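Papillomavirus transcription factor E2 (Human papillomavirus type 18, PDB 1QQH) regulates transcription of the viral genome and probably takes part in its replication, the crystallised fragment being a large part of its N-terminal activation domain. Local coordinates at residues G92-K97 / N101-E106; S71-T76 / W81-T86; M64-W69 / K108-K113; E35-N38 / T42-F45. The protein carries 1 engineered substitution. All coordinates share one frame; numbering follows the deposited sequence.

Interaction 1 of 4, residues G92-K97 / N101-E106; sequences GLYYVK and NTFYIE
CB of Tyr-94 stands over the middle of one face of the Phe-103 ring, 3.8 Å from its centroid, while the ring edge meets the backbone of Gly-92, with Phe-103 CE2 3.8 Å from Gly-92 N. The Tyr-94 ring runs beside Phe-103, both pointing the same way, with their planes at an oblique 43°. The Asn-101 amide lies obliquely beside CD1 and CE1 of the same tyrosine, its plane 37° from the ring and its OD1 3.3 Å from Tyr-94 CE1. Leu-93, Tyr-95 and Thr-102 occupy the reverse side of the ribbon, and the Tyr-104 ring packs against them. Tyr-95 holds its CG between the backbone N and the carbonyl carbon (chi1 62°), which swings the ring back toward the partner strand. There one of its faces takes CB of Thr-102, displaced toward the rim, and its edge takes Tyr-104, CD2 to CD2 4.0 Å. The Tyr-104 ring in turn receives Leu-93 on a face, CB to CZ 3.8 Å; its hydroxyl is hydrogen-bonded to Thr-86 OG1.

Paired backbone bonds link Tyr-95 and Thr-102, the shorter running from Thr-102 N to Tyr-95 O at 2.8 Å. Further along, Leu-93 serves two residues: its O accepts from Tyr-104 N at 2.9 Å and its N donates to Ile-105 O at 3.0 Å. Strands 92-97 and 100-103 form an antiparallel beta hairpin whose returning arm turns a corner at Tyr-104; strand 92-97 also borders strand 81-89 in the sheet of the E2 activation domain.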
loop_
_atom_site.group_PDB
_atom_site.type_symbol
_atom_site.label_atom_id
_atom_site.label_comp_id
_atom_site.label_asym_id
_atom_site.label_seq_id
_atom_site.Cartn_x
_atom_site.Cartn_y
_atom_site.Cartn_z
ATOM N N GLY A 92 23.241 16.876 11.101
ATOM C CA GLY A 92 22.334 15.743 11.123
ATOM C C GLY A 92 21.494 15.646 9.864
ATOM O O GLY A 92 21.835 16.245 8.839
ATOM N N LEU A 93 20.403 14.886 9.930
ATOM C CA LEU A 93 19.517 14.724 8.775
ATOM C C LEU A 93 18.245 15.518 8.997
ATOM O O LEU A 93 17.652 15.476 10.075
ATOM C CB LEU A 93 19.154 13.258 8.565
ATOM C CG LEU A 93 20.302 12.253 8.470
ATOM C CD1 LEU A 93 19.718 10.875 8.166
ATOM C CD2 LEU A 93 21.292 12.672 7.387
ATOM N N TYR A 94 17.820 16.248 7.977
ATOM C CA TYR A 94 16.611 17.033 8.106
ATOM C C TYR A 94 15.888 17.151 6.772
ATOM O O TYR A 94 16.409 16.773 5.723
ATOM C CB TYR A 94 16.963 18.435 8.642
ATOM C CG TYR A 94 17.754 19.322 7.686
ATOM C CD1 TYR A 94 17.105 20.201 6.815
ATOM C CD2 TYR A 94 19.146 19.287 7.658
ATOM C CE1 TYR A 94 17.821 21.030 5.941
ATOM C CE2 TYR A 94 19.876 20.107 6.793
ATOM C CZ TYR A 94 19.204 20.978 5.936
ATOM O OH TYR A 94 19.917 21.783 5.074
ATOM N N TYR A 95 14.666 17.650 6.829
ATOM C CA TYR A 95 13.898 17.898 5.634
ATOM C C TYR A 95 13.260 19.252 5.907
ATOM O O TYR A 95 13.023 19.607 7.064
ATOM C CB TYR A 95 12.846 16.806 5.395
ATOM C CG TYR A 95 11.781 16.647 6.462
ATOM C CD1 TYR A 95 10.496 17.160 6.276
ATOM C CD2 TYR A 95 12.038 15.925 7.628
ATOM C CE1 TYR A 95 9.494 16.953 7.221
ATOM C CE2 TYR A 95 11.051 15.713 8.577
ATOM C CZ TYR A 95 9.782 16.226 8.369
ATOM O OH TYR A 95 8.798 16.002 9.305
ATOM N N VAL A 96 13.026 20.028 4.856
ATOM C CA VAL A 96 12.426 21.340 5.040
ATOM C C VAL A 96 10.926 21.146 5.108
ATOM O O VAL A 96 10.317 20.641 4.169
ATOM C CB VAL A 96 12.789 22.286 3.874
ATOM C CG1 VAL A 96 12.230 23.676 4.132
ATOM C CG2 VAL A 96 14.300 22.342 3.713
ATOM N N LYS A 97 10.344 21.524 6.237
ATOM C CA LYS A 97 8.914 21.388 6.429
ATOM C C LYS A 97 8.277 22.771 6.488
ATOM O O LYS A 97 8.389 23.483 7.493
ATOM C CB LYS A 97 8.626 20.625 7.718
ATOM C CG LYS A 97 7.151 20.367 7.956
ATOM C CD LYS A 97 6.926 19.620 9.257
ATOM C CE LYS A 97 5.452 19.329 9.479
ATOM N NZ LYS A 97 5.244 18.617 10.764
ATOM N N ASN A 101 13.898 23.919 8.368
ATOM C CA ASN A 101 14.700 22.714 8.506
ATOM C C ASN A 101 14.213 21.918 9.707
ATOM O O ASN A 101 14.138 22.439 10.808
ATOM C CB ASN A 101 16.169 23.073 8.700
ATOM C CG ASN A 101 16.761 23.781 7.495
ATOM O OD1 ASN A 101 16.152 23.824 6.417
ATOM N ND2 ASN A 101 17.963 24.333 7.667
ATOM N N THR A 102 13.886 20.652 9.485
ATOM C CA THR A 102 13.398 19.786 10.552
ATOM C C THR A 102 14.272 18.539 10.654
ATOM O O THR A 102 14.246 17.682 9.772
ATOM C CB THR A 102 11.953 19.357 10.267
ATOM O OG1 THR A 102 11.184 20.521 9.938
ATOM C CG2 THR A 102 11.335 18.667 11.482
ATOM N N PHE A 103 15.051 18.441 11.724
ATOM C CA PHE A 103 15.927 17.291 11.916
ATOM C C PHE A 103 15.219 16.067 12.481
ATOM O O PHE A 103 14.345 16.193 13.327
ATOM C CB PHE A 103 17.086 17.651 12.855
ATOM C CG PHE A 103 18.051 18.623 12.270
ATOM C CD1 PHE A 103 17.739 19.973 12.204
ATOM C CD2 PHE A 103 19.256 18.180 11.732
ATOM C CE1 PHE A 103 18.607 20.873 11.607
ATOM C CE2 PHE A 103 20.134 19.065 11.133
ATOM C CZ PHE A 103 19.809 20.423 11.068
ATOM N N TYR A 104 15.583 14.884 11.999
ATOM C CA TYR A 104 15.013 13.659 12.543
ATOM C C TYR A 104 16.147 12.772 13.063
ATOM O O TYR A 104 15.944 11.619 13.451
ATOM C CB TYR A 104 14.132 12.927 11.515
ATOM C CG TYR A 104 14.772 12.510 10.213
ATOM C CD1 TYR A 104 15.425 11.287 10.095
ATOM C CD2 TYR A 104 14.643 13.303 9.070
ATOM C CE1 TYR A 104 15.927 10.849 8.866
ATOM C CE2 TYR A 104 15.137 12.880 7.838
ATOM C CZ TYR A 104 15.775 11.649 7.742
ATOM O OH TYR A 104 16.241 11.222 6.521
ATOM N N ILE A 105 17.349 13.344 13.052
ATOM C CA ILE A 105 18.569 12.724 13.564
ATOM C C ILE A 105 19.577 13.843 13.786
ATOM O O ILE A 105 19.902 14.589 12.866
ATOM C CB ILE A 105 19.193 11.694 12.607
ATOM C CG1 ILE A 105 18.369 10.405 12.610
ATOM C CG2 ILE A 105 20.600 11.368 13.067
ATOM C CD1 ILE A 105 19.050 9.227 11.959
ATOM N N GLU A 106 20.041 13.974 15.024
ATOM C CA GLU A 106 21.017 14.991 15.388
ATOM C C GLU A 106 22.315 14.244 15.663
ATOM O O GLU A 106 22.382 13.404 16.565
ATOM C CB GLU A 106 20.548 15.733 16.638
ATOM C CG GLU A 106 19.254 16.516 16.441
ATOM C CD GLU A 106 19.493 17.913 15.893
ATOM O OE1 GLU A 106 20.598 18.175 15.375
ATOM O OE2 GLU A 106 18.572 18.756 15.975
#

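Interaction 2 of 4, residues S71-T76 / W81-T86; sequences SVYYMT and WDKTAT
Trp-81 lays its indole against Met-75, whose CB lies 3.9 Å from the centroid of the six-membered ring and almost exactly on its normal. Met-75 SD reaches farther along, 4.7 Å from the centroid of the five-membered ring, in an oblique Met-aromatic contact. At the edge of the indole, Trp-81 CZ3 comes within 3.4 Å of Tyr-73 O. On the opposite side of the sheet Asp-82 and Tyr-74 cross. A chi1 of 64° turns the Tyr-74 ring toward the neighbouring strand and under the aspartate, with Asp-82 CB 3.5 Å from Tyr-74 CZ and the carboxylate plane turned 63° from the ring. Thr-84 CG2 touches the edge of that ring, and the Tyr-74 hydroxyl bonds to Glu-98 N. Strands 63-75 and 81-89 here form an antiparallel beta hairpin in which Tyr-74 and Asp-82 are a hydrogen-bonded pair: Asp-82 N gives to Tyr-74 O at 2.8 Å, and the return bond from Tyr-74 N to Asp-82 O is 3.1 Å. Val-72 and Thr-84 repeat the pattern. Beyond Trp-81, on its side of the sheet, the extended Lys-83 chain runs alongside Tyr-73 with CG over the ring face, and Glu-25 binds the polar ends of both.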
loop_
_atom_site.group_PDB
_atom_site.type_symbol
_atom_site.label_atom_id
_atom_site.label_comp_id
_atom_site.label_asym_id
_atom_site.label_seq_id
_atom_site.Cartn_x
_atom_site.Cartn_y
_atom_site.Cartn_z
ATOM N N SER A 71 13.096 10.933 -0.794
ATOM C CA SER A 71 11.843 11.661 -0.767
ATOM C C SER A 71 11.122 11.501 0.551
ATOM O O SER A 71 10.880 10.391 0.998
ATOM C CB SER A 71 10.937 11.177 -1.901
ATOM O OG SER A 71 11.583 11.328 -3.154
ATOM N N VAL A 72 10.779 12.624 1.168
ATOM C CA VAL A 72 10.063 12.618 2.432
ATOM C C VAL A 72 8.692 13.233 2.207
ATOM O O VAL A 72 8.577 14.327 1.639
ATOM C CB VAL A 72 10.809 13.435 3.498
ATOM C CG1 VAL A 72 9.955 13.544 4.762
ATOM C CG2 VAL A 72 12.149 12.778 3.807
ATOM N N TYR A 73 7.657 12.521 2.639
ATOM C CA TYR A 73 6.285 12.983 2.489
ATOM C C TYR A 73 5.714 13.334 3.849
ATOM O O TYR A 73 5.492 12.463 4.692
ATOM C CB TYR A 73 5.415 11.906 1.827
ATOM C CG TYR A 73 5.910 11.458 0.469
ATOM C CD1 TYR A 73 7.129 10.805 0.336
ATOM C CD2 TYR A 73 5.172 11.713 -0.686
ATOM C CE1 TYR A 73 7.609 10.413 -0.916
ATOM C CE2 TYR A 73 5.641 11.332 -1.941
ATOM C CZ TYR A 73 6.859 10.683 -2.051
ATOM O OH TYR A 73 7.344 10.309 -3.282
ATOM N N TYR A 74 5.486 14.624 4.063
ATOM C CA TYR A 74 4.932 15.089 5.320
ATOM C C TYR A 74 3.603 15.759 5.031
ATOM O O TYR A 74 3.313 16.120 3.890
ATOM C CB TYR A 74 5.895 16.075 5.985
ATOM C CG TYR A 74 6.117 17.353 5.210
ATOM C CD1 TYR A 74 5.334 18.480 5.457
ATOM C CD2 TYR A 74 7.126 17.446 4.245
ATOM C CE1 TYR A 74 5.549 19.674 4.774
ATOM C CE2 TYR A 74 7.352 18.641 3.548
ATOM C CZ TYR A 74 6.561 19.753 3.822
ATOM O OH TYR A 74 6.785 20.949 3.174
ATOM N N MET A 75 2.790 15.914 6.066
ATOM C CA MET A 75 1.493 16.545 5.908
ATOM C C MET A 75 1.483 17.919 6.589
ATOM O O MET A 75 1.893 18.055 7.741
ATOM C CB MET A 75 0.409 15.643 6.501
ATOM C CG MET A 75 -1.008 16.164 6.312
ATOM S SD MET A 75 -2.253 15.098 7.098
ATOM C CE MET A 75 -3.033 14.348 5.647
ATOM N N THR A 76 1.036 18.938 5.860
ATOM C CA THR A 76 0.973 20.285 6.414
ATOM C C THR A 76 -0.123 20.340 7.472
ATOM O O THR A 76 -0.916 19.405 7.613
ATOM C CB THR A 76 0.650 21.336 5.328
ATOM O OG1 THR A 76 -0.699 21.167 4.877
ATOM C CG2 THR A 76 1.589 21.183 4.146
ATOM N N TRP A 81 -0.506 16.850 1.726
ATOM C CA TRP A 81 0.774 16.159 1.645
ATOM C C TRP A 81 1.778 16.825 0.719
ATOM O O TRP A 81 1.493 17.074 -0.450
ATOM C CB TRP A 81 0.572 14.703 1.198
ATOM C CG TRP A 81 -0.112 13.871 2.220
ATOM C CD1 TRP A 81 -1.454 13.699 2.369
ATOM C CD2 TRP A 81 0.508 13.166 3.302
ATOM N NE1 TRP A 81 -1.712 12.936 3.482
ATOM C CE2 TRP A 81 -0.526 12.596 4.074
ATOM C CE3 TRP A 81 1.839 12.967 3.697
ATOM C CZ2 TRP A 81 -0.275 11.838 5.222
ATOM C CZ3 TRP A 81 2.091 12.217 4.836
ATOM C CH2 TRP A 81 1.036 11.662 5.587
ATOM N N ASP A 82 2.956 17.120 1.253
ATOM C CA ASP A 82 4.023 17.717 0.462
ATOM C C ASP A 82 5.159 16.712 0.376
ATOM O O ASP A 82 5.285 15.831 1.220
ATOM C CB ASP A 82 4.527 19.018 1.089
ATOM C CG ASP A 82 3.548 20.159 0.918
ATOM O OD1 ASP A 82 3.006 20.320 -0.202
ATOM O OD2 ASP A 82 3.327 20.902 1.898
ATOM N N LYS A 83 5.980 16.858 -0.652
ATOM C CA LYS A 83 7.098 15.963 -0.892
ATOM C C LYS A 83 8.395 16.774 -0.966
ATOM O O LYS A 83 8.465 17.786 -1.667
ATOM C CB LYS A 83 6.842 15.215 -2.205
ATOM C CG LYS A 83 7.980 14.394 -2.746
ATOM C CD LYS A 83 7.583 13.806 -4.090
ATOM C CE LYS A 83 8.742 13.121 -4.776
ATOM N NZ LYS A 83 8.321 12.558 -6.084
ATOM N N THR A 84 9.409 16.343 -0.227
ATOM C CA THR A 84 10.685 17.041 -0.227
ATOM C C THR A 84 11.858 16.089 -0.025
ATOM O O THR A 84 11.679 14.902 0.247
ATOM C CB THR A 84 10.730 18.135 0.859
ATOM O OG1 THR A 84 11.925 18.908 0.700
ATOM C CG2 THR A 84 10.710 17.517 2.248
ATOM N N ALA A 85 13.065 16.611 -0.172
ATOM C CA ALA A 85 14.255 15.783 -0.023
ATOM C C ALA A 85 14.796 15.781 1.396
ATOM O O ALA A 85 14.464 16.643 2.211
ATOM C CB ALA A 85 15.347 16.265 -0.971
ATOM N N THR A 86 15.626 14.792 1.687
ATOM C CA THR A 86 16.252 14.733 2.990
ATOM C C THR A 86 17.579 15.444 2.804
ATOM O O THR A 86 18.255 15.251 1.795
ATOM C CB THR A 86 16.525 13.290 3.445
ATOM O OG1 THR A 86 15.345 12.750 4.046
ATOM C CG2 THR A 86 17.664 13.259 4.453
#

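Interaction 3 of 4, residues M64-W69 / K108-K113; sequences MTYVAW and KSECEK
Tyr-66 and Glu-110 approach from opposite directions, joining a strand of the antiparallel sheet to the short helix 107-111. The contact is small but buried, and nearly all of it belongs to this pair. The glutamate chain is modelled too close to Tyr-66 OH, its CG in particular, and its detailed placement is therefore uncertain. As built, Glu-110 OE2 lies at the edge of the tyrosine ring, in its plane, 3.4 Å from CE2 of Tyr-66. The carboxylate stands nearly upright to the ring, the two planes being 82° apart. In the model CG of Glu-110 is anti to its backbone N (chi1 -155°) and a bend at chi2 turns OE2 back to the tyrosine edge, torsions no firmer than that placement. From the flank Met-64, its chain bent twice, crosses the glutamate at about a right angle and places CE 3.7 Å from Glu-110 OE2.

In the next shell, strand 63-75 is hydrogen-bonded to strand 45-56, Met-64 pairing with Val-54 and Tyr-66 with Val-52. The Tyr-66 ring also meets that of Phe-107 at the start of the helix, while Cys-111 and Lys-108 lean on Trp-120 of strand 120-124. Before the first turn Glu-106 occupies the N-cap position, and its O accepts a hydrogen bond from Ser-109 OG. Lys-113 NZ makes a long salt bridge of 3.8 Å with Glu-110 OE1.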
loop_
_atom_site.group_PDB
_atom_site.type_symbol
_atom_site.label_atom_id
_atom_site.label_comp_id
_atom_site.label_asym_id
_atom_site.label_seq_id
_atom_site.Cartn_x
_atom_site.Cartn_y
_atom_site.Cartn_z
ATOM N N MET A 64 29.008 4.646 12.347
ATOM C CA MET A 64 27.555 4.525 12.373
ATOM C C MET A 64 26.935 4.840 11.016
ATOM O O MET A 64 27.412 5.707 10.281
ATOM C CB MET A 64 26.954 5.459 13.425
ATOM C CG MET A 64 26.898 4.861 14.822
ATOM S SD MET A 64 25.795 3.422 14.898
ATOM C CE MET A 64 24.337 4.136 15.728
ATOM N N THR A 65 25.866 4.124 10.690
ATOM C CA THR A 65 25.169 4.325 9.432
ATOM C C THR A 65 23.753 4.822 9.676
ATOM O O THR A 65 23.106 4.420 10.643
ATOM C CB THR A 65 25.103 3.024 8.614
ATOM O OG1 THR A 65 26.411 2.700 8.130
ATOM C CG2 THR A 65 24.177 3.189 7.425
ATOM N N TYR A 66 23.292 5.720 8.809
ATOM C CA TYR A 66 21.942 6.259 8.893
ATOM C C TYR A 66 21.335 6.307 7.510
ATOM O O TYR A 66 22.046 6.290 6.505
ATOM C CB TYR A 66 21.927 7.662 9.480
ATOM C CG TYR A 66 22.604 7.747 10.808
ATOM C CD1 TYR A 66 23.985 7.929 10.891
ATOM C CD2 TYR A 66 21.885 7.584 11.987
ATOM C CE1 TYR A 66 24.628 7.940 12.099
ATOM C CE2 TYR A 66 22.530 7.594 13.217
ATOM C CZ TYR A 66 23.902 7.770 13.255
ATOM O OH TYR A 66 24.567 7.751 14.443
ATOM N N VAL A 67 20.012 6.377 7.459
ATOM C CA VAL A 67 19.327 6.413 6.182
ATOM C C VAL A 67 18.760 7.782 5.882
ATOM O O VAL A 67 17.988 8.336 6.668
ATOM C CB VAL A 67 18.174 5.380 6.124
ATOM C CG1 VAL A 67 17.430 5.498 4.789
ATOM C CG2 VAL A 67 18.724 3.975 6.292
ATOM N N ALA A 68 19.163 8.326 4.739
ATOM C CA ALA A 68 18.677 9.620 4.276
ATOM C C ALA A 68 17.704 9.294 3.147
ATOM O O ALA A 68 18.096 8.736 2.123
ATOM C CB ALA A 68 19.826 10.455 3.752
ATOM N N TRP A 69 16.440 9.635 3.335
ATOM C CA TRP A 69 15.418 9.345 2.338
ATOM C C TRP A 69 15.394 10.316 1.157
ATOM O O TRP A 69 15.312 11.526 1.341
ATOM C CB TRP A 69 14.059 9.316 3.026
ATOM C CG TRP A 69 14.041 8.377 4.205
ATOM C CD1 TRP A 69 14.160 8.707 5.527
ATOM C CD2 TRP A 69 13.929 6.948 4.157
ATOM N NE1 TRP A 69 14.128 7.573 6.300
ATOM C CE2 TRP A 69 13.989 6.480 5.486
ATOM C CE3 TRP A 69 13.782 6.018 3.117
ATOM C CZ2 TRP A 69 13.912 5.123 5.804
ATOM C CZ3 TRP A 69 13.704 4.666 3.434
ATOM C CH2 TRP A 69 13.769 4.233 4.769
ATOM N N LYS A 108 25.025 15.378 16.902
ATOM C CA LYS A 108 25.696 15.768 18.133
ATOM C C LYS A 108 25.231 14.861 19.263
ATOM O O LYS A 108 26.030 14.396 20.071
ATOM C CB LYS A 108 25.398 17.214 18.507
ATOM C CG LYS A 108 26.038 17.606 19.833
ATOM C CD LYS A 108 25.876 19.083 20.154
ATOM C CE LYS A 108 26.637 19.451 21.427
ATOM N NZ LYS A 108 26.455 20.876 21.826
ATOM N N SER A 109 23.935 14.604 19.310
ATOM C CA SER A 109 23.386 13.751 20.347
ATOM C C SER A 109 23.868 12.332 20.085
ATOM O O SER A 109 24.057 11.539 21.002
ATOM C CB SER A 109 21.856 13.801 20.322
ATOM O OG SER A 109 21.328 12.766 19.511
ATOM N N GLU A 110 24.076 12.024 18.816
ATOM C CA GLU A 110 24.530 10.706 18.413
ATOM C C GLU A 110 25.990 10.475 18.793
ATOM O O GLU A 110 26.402 9.342 19.053
ATOM C CB GLU A 110 24.374 10.565 16.911
ATOM C CG GLU A 110 24.230 9.164 16.446
ATOM C CD GLU A 110 22.868 8.569 16.757
ATOM O OE1 GLU A 110 21.944 9.311 17.152
ATOM O OE2 GLU A 110 22.723 7.346 16.591
ATOM N N CYS A 111 26.772 11.548 18.813
ATOM C CA CYS A 111 28.184 11.450 19.157
ATOM C C CYS A 111 28.317 11.252 20.662
ATOM O O CYS A 111 29.287 10.662 21.144
ATOM C CB CYS A 111 28.923 12.717 18.737
ATOM S SG CYS A 111 30.729 12.571 18.807
ATOM N N GLU A 112 27.334 11.751 21.403
ATOM C CA GLU A 112 27.331 11.613 22.846
ATOM C C GLU A 112 27.119 10.144 23.203
ATOM O O GLU A 112 27.400 9.722 24.323
ATOM C CB GLU A 112 26.228 12.482 23.453
ATOM C CG GLU A 112 26.356 13.943 23.062
ATOM C CD GLU A 112 25.254 14.812 23.631
ATOM O OE1 GLU A 112 24.076 14.400 23.595
ATOM O OE2 GLU A 112 25.571 15.920 24.108
ATOM N N LYS A 113 26.637 9.367 22.238
ATOM C CA LYS A 113 26.404 7.946 22.447
ATOM C C LYS A 113 27.655 7.144 22.115
ATOM O O LYS A 113 27.903 6.095 22.709
ATOM C CB LYS A 113 25.259 7.451 21.570
ATOM C CG LYS A 113 23.931 8.131 21.803
ATOM C CD LYS A 113 22.865 7.477 20.943
ATOM C CE LYS A 113 21.547 8.220 21.016
ATOM N NZ LYS A 113 20.512 7.518 20.223
#

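Interaction 4 of 4, residues E35-N38 / T42-F45; sequences ELWN and THCF
Trp-37 spreads its indole over the backbone of His-43, whose CA sits above one face and toward the rim, 3.5 Å from Trp-37 CH2. This is the tight part of the contact. With chi1 at 173° the side chain extends away from its own backbone N at the last turn of the helix, carrying the six-membered ring across the returning chain. Cys-44 O approaches the same ring obliquely, 3.5 Å from Trp-37 CE3. Beyond it Trp-37 CZ3 rests over a face of Phe-45, 3.6 Å from CZ of that residue, with the ring planes at 39°. Packing is sparser near the connection between the segments. There Thr-42 CG2 touches Asn-38 O at 3.6 Å, and the side chains of Asn-38 and His-43 begin by pointing away from the opposing segment; both residues are solvent-exposed. The His-43 ring touches the indole only loosely, with CD2 4.2 Å from Trp-37 CZ2. Lys-46 NZ ties the two sides together by hydrogen bonds to Leu-36 O and Cys-44 O. Trp-37 packs further on Leu-10 and Ala-13, and Phe-45 on Leu-14, so the turn lies between helix 3-19 and the sheet, which it enters as Phe-45 pairs through its backbone with Tyr-73 of strand 63-75.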
loop_
_atom_site.group_PDB
_atom_site.type_symbol
_atom_site.label_atom_id
_atom_site.label_comp_id
_atom_site.label_asym_id
_atom_site.label_seq_id
_atom_site.Cartn_x
_atom_site.Cartn_y
_atom_site.Cartn_z
ATOM N N GLU A 35 6.053 -0.689 10.319
ATOM C CA GLU A 35 7.446 -0.614 10.747
ATOM C C GLU A 35 8.128 0.654 10.251
ATOM O O GLU A 35 8.774 1.366 11.021
ATOM C CB GLU A 35 8.232 -1.832 10.258
ATOM C CG GLU A 35 8.035 -3.096 11.076
ATOM C CD GLU A 35 8.418 -2.920 12.539
ATOM O OE1 GLU A 35 9.378 -2.165 12.840
ATOM O OE2 GLU A 35 7.761 -3.556 13.391
ATOM N N LEU A 36 7.981 0.928 8.960
ATOM C CA LEU A 36 8.582 2.110 8.356
ATOM C C LEU A 36 7.884 3.380 8.827
ATOM O O LEU A 36 8.523 4.399 9.063
ATOM C CB LEU A 36 8.510 2.007 6.831
ATOM C CG LEU A 36 9.172 3.156 6.069
ATOM C CD1 LEU A 36 10.635 3.253 6.481
ATOM C CD2 LEU A 36 9.051 2.916 4.569
ATOM N N TRP A 37 6.565 3.303 8.962
ATOM C CA TRP A 37 5.761 4.423 9.414
ATOM C C TRP A 37 6.284 4.918 10.757
ATOM O O TRP A 37 6.368 6.120 10.992
ATOM C CB TRP A 37 4.301 3.986 9.535
ATOM C CG TRP A 37 3.379 5.007 10.143
ATOM C CD1 TRP A 37 2.752 4.928 11.359
ATOM C CD2 TRP A 37 2.991 6.263 9.575
ATOM N NE1 TRP A 37 1.999 6.055 11.581
ATOM C CE2 TRP A 37 2.128 6.892 10.503
ATOM C CE3 TRP A 37 3.291 6.919 8.374
ATOM C CZ2 TRP A 37 1.561 8.150 10.264
ATOM C CZ3 TRP A 37 2.729 8.168 8.137
ATOM C CH2 TRP A 37 1.871 8.770 9.082
ATOM N N ASN A 38 6.653 3.988 11.630
ATOM C CA ASN A 38 7.163 4.357 12.943
ATOM C C ASN A 38 8.657 4.651 12.970
ATOM O O ASN A 38 9.238 4.842 14.035
ATOM C CB ASN A 38 6.839 3.266 13.965
ATOM C CG ASN A 38 5.356 3.175 14.251
ATOM O OD1 ASN A 38 4.733 4.167 14.634
ATOM N ND2 ASN A 38 4.779 1.988 14.063
ATOM N N THR A 42 9.112 10.151 11.800
ATOM C CA THR A 42 7.797 9.566 12.007
ATOM C C THR A 42 6.691 10.447 11.464
ATOM O O THR A 42 6.913 11.627 11.179
ATOM C CB THR A 42 7.537 9.314 13.486
ATOM O OG1 THR A 42 7.549 10.564 14.188
ATOM C CG2 THR A 42 8.607 8.399 14.055
ATOM N N HIS A 43 5.503 9.864 11.317
ATOM C CA HIS A 43 4.344 10.582 10.796
ATOM C C HIS A 43 4.575 11.029 9.364
ATOM O O HIS A 43 3.880 11.913 8.868
ATOM C CB HIS A 43 4.035 11.807 11.663
ATOM C CG HIS A 43 3.539 11.467 13.034
ATOM N ND1 HIS A 43 3.390 12.413 14.027
ATOM C CD2 HIS A 43 3.142 10.290 13.571
ATOM C CE1 HIS A 43 2.922 11.832 15.117
ATOM N NE2 HIS A 43 2.763 10.543 14.867
ATOM N N CYS A 44 5.558 10.429 8.706
ATOM C CA CYS A 44 5.871 10.756 7.319
ATOM C C CYS A 44 6.017 9.482 6.504
ATOM O O CYS A 44 6.185 8.399 7.055
ATOM C CB CYS A 44 7.202 11.497 7.217
ATOM S SG CYS A 44 7.291 13.115 7.957
ATOM N N PHE A 45 5.938 9.612 5.190
ATOM C CA PHE A 45 6.172 8.470 4.324
ATOM C C PHE A 45 7.511 8.827 3.693
ATOM O O PHE A 45 7.862 10.000 3.582
ATOM C CB PHE A 45 5.071 8.315 3.259
ATOM C CG PHE A 45 3.760 7.814 3.818
ATOM C CD1 PHE A 45 2.667 8.668 3.963
ATOM C CD2 PHE A 45 3.644 6.506 4.266
ATOM C CE1 PHE A 45 1.480 8.220 4.556
ATOM C CE2 PHE A 45 2.467 6.054 4.854
ATOM C CZ PHE A 45 1.385 6.914 5.001
#

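How the interactions relate
Interactions 1 and 2 are successive hairpins of one sheet, joined by the pairing of strand 81-89 with 92-97; their centres are about 12 Å apart, and Lys-97 CG packs 3.6 Å from Tyr-74 CD1. Interaction 3 shares strand 63-75 with interaction 2 but lies on the opposite side of the chain's centre, about 21 Å away between centres. Along the chain it encloses both hairpins, and it meets interaction 1 where Ile-105 CD1 packs 3.3 Å from Tyr-66 CD2. Interaction 4 feeds into interaction 2: Tyr-73 N is 2.7 Å from Phe-45 O, a probable hydrogen bond, and Trp-81 CH2 lies 3.6 Å from Phe-45 CE1.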